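Local coordinates for protein acetohydroxyacid synthase small subunit Related (Bacteroides thetaiotaomicron, PDB 2F06) that is of unknown function but, with its paired ACT domains and bound histidine, probably serves to sense an amino acid, at residues A[9-14]-A[46-51]; A[32-37]-A[50-55]. All coordinates share one frame; numbering follows the deposited sequence.

How the interactions relate
The chain enters strand 5-13, passes through helix 19-29, and then runs into strands 34-41 and 46-52. Interaction 1 closes the first loop, bringing 46-51 back onto 9-14 with the helix and strand 34-41 in between. Interaction 2 closes the shorter turn from 32-37 to 50-55, the open end of the hairpin. Segment 32-37 falls between 9-14 and 46-51, and the two contacts end on the same strand. They share G50 and I51, and strand 46-52 has one partner on each edge. L48 also packs on L37, joining the two contacts on the helix side. Together they build three neighbouring strands of the first ACT-type sheet.

Interaction 1 of 2, residues A[9-14]-A[46-51]; sequences LSIFLE and GILRGI
L9, I11 and L13 pair with G50, L48 and G46 in a regular antiparallel ladder. At the middle, I11 N gives a bond to L48 O at 2.8 Å. L48 N returns one to I11 O at 2.8 Å. L13 N to G46 O is the straightest, with an N-H...O angle of 165°. At the other end G50 N reaches L9 O only weakly, at 128°. S10-R49 and F12-I47 are the non-hydrogen-bonded pairs. There CA-H groups of R49 and I47 touch L9 O and I11 O.

Apolar contacts lie on both faces. I11 and L48 run side by side, with I11 CD1 4.1 Å from L48 CD2. The L13 side chain crosses that of L48 at a slant. Its CG is anti to its own carbonyl carbon (chi1 -47°), which lays CD1 over the G46 backbone and sets CD2 4.0 Å from L48 CB. A side chain on G46 would be tight against L13 CD1. With an alanine at L13 both methyls go, and a gap would probably open over G46 and beside L48. On the opposite face I47 CD1 meets the F12 ring at its edge, 3.8 Å from F12 CD1.

One water links the polar side chains. It lies 2.6 Å from S10 OG and accepts from R49 NE at 2.9 Å. The R49 guanidinium ends in a salt bridge to E41 of a third subunit.

Strand 5-13 is central here, since strand 69-80 pairs along its other edge. L9 and I11 face helix 55-64. The opposite face meets other subunits, and the F12 ring meets the F12 ring of the second subunit. This is the helix-backed sheet of an ACT fold.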
loop_
_atom_site.group_PDB
_atom_site.type_symbol
_atom_site.label_atom_id
_atom_site.label_comp_id
_atom_site.label_asym_id
_atom_site.label_seq_id
_atom_site.Cartn_x
_atom_site.Cartn_y
_atom_site.Cartn_z
ATOM N N LEU A 9 -15.172 -8.343 0.478
ATOM C CA LEU A 9 -15.001 -7.601 1.726
ATOM C C LEU A 9 -13.590 -7.019 1.807
ATOM O O LEU A 9 -12.583 -7.690 1.534
ATOM C CB LEU A 9 -15.227 -8.487 2.953
ATOM C CG LEU A 9 -16.590 -9.157 3.172
ATOM C CD1 LEU A 9 -16.685 -9.682 4.570
ATOM C CD2 LEU A 9 -17.706 -8.219 2.994
ATOM N N SER A 10 -13.533 -5.762 2.205
ATOM C CA SER A 10 -12.296 -5.146 2.614
ATOM C C SER A 10 -12.369 -4.822 4.079
ATOM O O SER A 10 -13.157 -3.964 4.463
ATOM C CB SER A 10 -12.041 -3.868 1.804
ATOM O OG SER A 10 -11.623 -4.286 0.509
ATOM N N ILE A 11 -11.473 -5.427 4.853
ATOM C CA ILE A 11 -11.497 -5.325 6.264
ATOM C C ILE A 11 -10.202 -4.685 6.827
ATOM O O ILE A 11 -9.072 -5.204 6.587
ATOM C CB ILE A 11 -11.757 -6.704 6.913
ATOM C CG1 ILE A 11 -12.956 -7.418 6.305
ATOM C CG2 ILE A 11 -11.970 -6.554 8.432
ATOM C CD1 ILE A 11 -12.809 -8.925 6.302
ATOM N N PHE A 12 -10.389 -3.591 7.582
ATOM C CA PHE A 12 -9.283 -2.813 8.169
ATOM C C PHE A 12 -8.774 -3.545 9.417
ATOM O O PHE A 12 -9.523 -3.771 10.344
ATOM C CB PHE A 12 -9.733 -1.390 8.469
ATOM C CG PHE A 12 -8.675 -0.497 9.167
ATOM C CD1 PHE A 12 -7.481 -0.122 8.502
ATOM C CD2 PHE A 12 -8.916 -0.004 10.473
ATOM C CE1 PHE A 12 -6.541 0.738 9.128
ATOM C CE2 PHE A 12 -8.015 0.832 11.120
ATOM C CZ PHE A 12 -6.804 1.206 10.437
ATOM N N LEU A 13 -7.525 -4.016 9.366
ATOM C CA LEU A 13 -6.942 -4.819 10.454
ATOM C C LEU A 13 -6.011 -3.825 11.122
ATOM O O LEU A 13 -4.955 -3.440 10.546
ATOM C CB LEU A 13 -6.104 -6.008 9.918
ATOM C CG LEU A 13 -6.553 -6.984 8.816
ATOM C CD1 LEU A 13 -5.358 -7.768 8.124
ATOM C CD2 LEU A 13 -7.674 -7.904 9.262
ATOM N N GLU A 14 -6.390 -3.377 12.298
ATOM C CA GLU A 14 -5.549 -2.484 13.069
ATOM C C GLU A 14 -4.392 -3.234 13.774
ATOM O O GLU A 14 -4.243 -4.424 13.579
ATOM C CB GLU A 14 -6.427 -1.727 14.042
ATOM C CG GLU A 14 -7.207 -2.573 14.950
ATOM C CD GLU A 14 -7.206 -1.986 16.339
ATOM O OE1 GLU A 14 -6.096 -1.841 16.906
ATOM O OE2 GLU A 14 -8.306 -1.687 16.885
ATOM N N GLY A 46 -2.994 -3.904 8.056
ATOM C CA GLY A 46 -3.365 -4.492 6.786
ATOM C C GLY A 46 -4.768 -4.230 6.363
ATOM O O GLY A 46 -5.613 -3.819 7.153
ATOM N N ILE A 47 -5.008 -4.447 5.100
ATOM C CA ILE A 47 -6.358 -4.610 4.725
ATOM C C ILE A 47 -6.573 -6.025 4.170
ATOM O O ILE A 47 -5.977 -6.395 3.106
ATOM C CB ILE A 47 -6.828 -3.556 3.708
ATOM C CG1 ILE A 47 -7.344 -2.284 4.441
ATOM C CG2 ILE A 47 -8.084 -4.050 3.040
ATOM C CD1 ILE A 47 -6.326 -1.450 5.173
ATOM N N LEU A 48 -7.439 -6.765 4.857
ATOM C CA LEU A 48 -7.848 -8.039 4.346
ATOM C C LEU A 48 -8.895 -7.860 3.258
ATOM O O LEU A 48 -10.027 -7.466 3.532
ATOM C CB LEU A 48 -8.367 -8.958 5.442
ATOM C CG LEU A 48 -8.784 -10.402 5.073
ATOM C CD1 LEU A 48 -7.568 -11.181 4.511
ATOM C CD2 LEU A 48 -9.309 -11.128 6.342
ATOM N N ARG A 49 -8.512 -8.222 2.055
ATOM C CA ARG A 49 -9.446 -8.367 0.968
ATOM C C ARG A 49 -9.888 -9.816 0.874
ATOM O O ARG A 49 -9.052 -10.725 0.890
ATOM C CB ARG A 49 -8.732 -7.999 -0.284
ATOM C CG ARG A 49 -8.608 -6.577 -0.431
ATOM C CD ARG A 49 -7.780 -6.266 -1.765
ATOM N NE ARG A 49 -7.700 -4.800 -1.834
ATOM C CZ ARG A 49 -6.722 -4.140 -2.423
ATOM N NH1 ARG A 49 -5.718 -4.804 -3.075
ATOM N NH2 ARG A 49 -6.789 -2.825 -2.373
ATOM N N GLY A 50 -11.185 -10.036 0.754
ATOM C CA GLY A 50 -11.726 -11.320 1.089
ATOM C C GLY A 50 -12.912 -11.653 0.207
ATOM O O GLY A 50 -13.837 -10.863 0.081
ATOM N N ILE A 51 -12.856 -12.834 -0.392
ATOM C CA ILE A 51 -14.040 -13.488 -0.985
ATOM C C ILE A 51 -14.575 -14.550 -0.014
ATOM O O ILE A 51 -13.857 -15.487 0.325
ATOM C CB ILE A 51 -13.751 -14.081 -2.403
ATOM C CG1 ILE A 51 -13.212 -12.980 -3.317
ATOM C CG2 ILE A 51 -15.031 -14.736 -2.961
ATOM C CD1 ILE A 51 -14.242 -12.030 -3.901
HETATM O O HOH W 1 -9.758 -3.021 -0.883
#

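Interaction 2 of 2, residues A[32-37]-A[50-55]; sequences INLSAL and GIVSDP. With HIS (histidine), chain C.
N33, whose backbone pairs with S53, turns its flat side-chain amide to the bound histidine. N33 OD1 accepts from the amino N of the ligand. N33 ND2, the other end of the amide, is hydrogen-bonded to N81 OD1 of a third subunit.

The backbones pair through S53 N to N33 O, at 2.8 Å. I51 N comes to A36 O nearly along the C=O axis, at 2.6 Å. S35 N is tilted 23° from the plane of the I51 carbonyl, with S35 N 2.8 Å from I51 O. I51 O also takes a weak bond from A36 N. S35 and A36 thus both face I51, a classic beta bulge. The register shifts by one residue between L34-V52 and A36-I51.

S53 binds with its side chain as well. Its OG stands between its own backbone N and carbonyl carbon (chi1 56°), and there it accepts from N33 N at 2.9 Å. I32 CG2 lies against V52 CB and S53 OG. The L34 and V52 side chains cross, with L34 CD2 3.6 Å from V52 CG1. On the other face A36 CB meets I51 CB. Beyond the strand, D54 caps the start of helix 55-64 through K57 N.

L34 also holds the histidine. The ligand amino N donates to L34 O at 2.9 Å, and L34 N gives a long bond to the carboxylate O. N81, L86 and S105 of the third subunit bind the same ligand.

The site is therefore shared between subunits. Oxygen acceptors at the amino group and an N-H at the carboxylate suit a free amino acid, consistent with ligand binding at an ACT interface.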
loop_
_atom_site.group_PDB
_atom_site.type_symbol
_atom_site.label_atom_id
_atom_site.label_comp_id
_atom_site.label_asym_id
_atom_site.label_seq_id
_atom_site.Cartn_x
_atom_site.Cartn_y
_atom_site.Cartn_z
ATOM N N ILE A 32 -18.906 -19.327 7.975
ATOM C CA ILE A 32 -18.650 -18.626 6.746
ATOM C C ILE A 32 -17.316 -19.104 6.267
ATOM O O ILE A 32 -16.306 -19.016 6.977
ATOM C CB ILE A 32 -18.811 -17.096 6.869
ATOM C CG1 ILE A 32 -20.279 -16.708 7.058
ATOM C CG2 ILE A 32 -18.420 -16.371 5.518
ATOM C CD1 ILE A 32 -20.553 -15.265 7.508
ATOM N N ASN A 33 -17.328 -19.677 5.064
ATOM C CA ASN A 33 -16.101 -20.120 4.386
ATOM C C ASN A 33 -15.417 -18.978 3.621
ATOM O O ASN A 33 -16.055 -18.181 2.879
ATOM C CB ASN A 33 -16.388 -21.277 3.385
ATOM C CG ASN A 33 -15.138 -22.104 3.044
ATOM O OD1 ASN A 33 -14.441 -22.578 3.935
ATOM N ND2 ASN A 33 -14.847 -22.263 1.753
ATOM N N LEU A 34 -14.100 -18.970 3.719
ATOM C CA LEU A 34 -13.261 -18.087 2.929
ATOM C C LEU A 34 -12.896 -18.783 1.613
ATOM O O LEU A 34 -12.396 -19.875 1.625
ATOM C CB LEU A 34 -12.018 -17.769 3.754
ATOM C CG LEU A 34 -12.192 -16.963 5.069
ATOM C CD1 LEU A 34 -10.914 -17.045 5.910
ATOM C CD2 LEU A 34 -12.436 -15.514 4.772
ATOM N N SER A 35 -13.132 -18.142 0.480
ATOM C CA SER A 35 -12.795 -18.685 -0.853
ATOM C C SER A 35 -11.455 -18.244 -1.364
ATOM O O SER A 35 -10.766 -18.973 -2.056
ATOM C CB SER A 35 -13.819 -18.187 -1.859
ATOM O OG SER A 35 -14.916 -19.020 -1.737
ATOM N N ALA A 36 -11.151 -17.003 -1.053
ATOM C CA ALA A 36 -10.011 -16.279 -1.619
ATOM C C ALA A 36 -9.777 -15.076 -0.738
ATOM O O ALA A 36 -10.723 -14.338 -0.377
ATOM C CB ALA A 36 -10.283 -15.805 -3.041
ATOM N N LEU A 37 -8.524 -14.858 -0.409
ATOM C CA LEU A 37 -8.201 -13.656 0.267
ATOM C C LEU A 37 -6.790 -13.196 -0.080
ATOM O O LEU A 37 -5.992 -13.947 -0.660
ATOM C CB LEU A 37 -8.405 -13.815 1.761
ATOM C CG LEU A 37 -7.640 -14.908 2.433
ATOM C CD1 LEU A 37 -6.120 -14.619 2.232
ATOM C CD2 LEU A 37 -8.093 -14.940 3.912
ATOM N N GLY A 50 -11.185 -10.036 0.754
ATOM C CA GLY A 50 -11.726 -11.320 1.089
ATOM C C GLY A 50 -12.912 -11.653 0.207
ATOM O O GLY A 50 -13.837 -10.863 0.081
ATOM N N ILE A 51 -12.856 -12.834 -0.392
ATOM C CA ILE A 51 -14.040 -13.488 -0.985
ATOM C C ILE A 51 -14.575 -14.550 -0.014
ATOM O O ILE A 51 -13.857 -15.487 0.325
ATOM C CB ILE A 51 -13.751 -14.081 -2.403
ATOM C CG1 ILE A 51 -13.212 -12.980 -3.317
ATOM C CG2 ILE A 51 -15.031 -14.736 -2.961
ATOM C CD1 ILE A 51 -14.242 -12.030 -3.901
ATOM N N VAL A 52 -15.813 -14.379 0.472
ATOM C CA VAL A 52 -16.390 -15.324 1.424
ATOM C C VAL A 52 -17.678 -16.012 0.861
ATOM O O VAL A 52 -18.194 -15.580 -0.186
ATOM C CB VAL A 52 -16.697 -14.643 2.787
ATOM C CG1 VAL A 52 -15.375 -14.017 3.376
ATOM C CG2 VAL A 52 -17.821 -13.574 2.650
ATOM N N SER A 53 -18.189 -17.025 1.575
ATOM C CA SER A 53 -19.373 -17.806 1.110
ATOM C C SER A 53 -20.730 -17.073 1.209
ATOM O O SER A 53 -21.671 -17.380 0.457
ATOM C CB SER A 53 -19.458 -19.149 1.828
ATOM O OG SER A 53 -19.491 -18.949 3.223
ATOM N N ASP A 54 -20.813 -16.113 2.132
ATOM C CA ASP A 54 -22.002 -15.296 2.338
ATOM C C ASP A 54 -21.569 -13.860 2.716
ATOM O O ASP A 54 -21.417 -13.547 3.907
ATOM C CB ASP A 54 -22.924 -15.969 3.399
ATOM C CG ASP A 54 -24.239 -15.240 3.610
ATOM O OD1 ASP A 54 -24.370 -14.060 3.219
ATOM O OD2 ASP A 54 -25.157 -15.864 4.233
ATOM N N PRO A 55 -21.318 -12.995 1.705
ATOM C CA PRO A 55 -20.775 -11.659 2.055
ATOM C C PRO A 55 -21.663 -10.764 2.950
ATOM O O PRO A 55 -21.131 -10.068 3.807
ATOM C CB PRO A 55 -20.447 -11.003 0.695
ATOM C CG PRO A 55 -21.180 -11.740 -0.307
ATOM C CD PRO A 55 -21.441 -13.175 0.254
HETATM N N HIS C . -11.987 -22.173 3.391
HETATM C CA HIS C . -11.066 -22.226 4.582
HETATM C C HIS C . -11.348 -21.311 5.738
HETATM O O HIS C . -12.409 -20.713 5.902
HETATM C CB HIS C . -9.583 -22.084 4.199
HETATM C CG HIS C . -9.215 -20.828 3.426
HETATM N ND1 HIS C . -9.534 -20.642 2.087
HETATM C CD2 HIS C . -8.426 -19.777 3.766
HETATM C CE1 HIS C . -9.012 -19.498 1.664
HETATM N NE2 HIS C . -8.325 -18.959 2.666
HETATM O OXT HIS C . -10.448 -21.127 6.568
#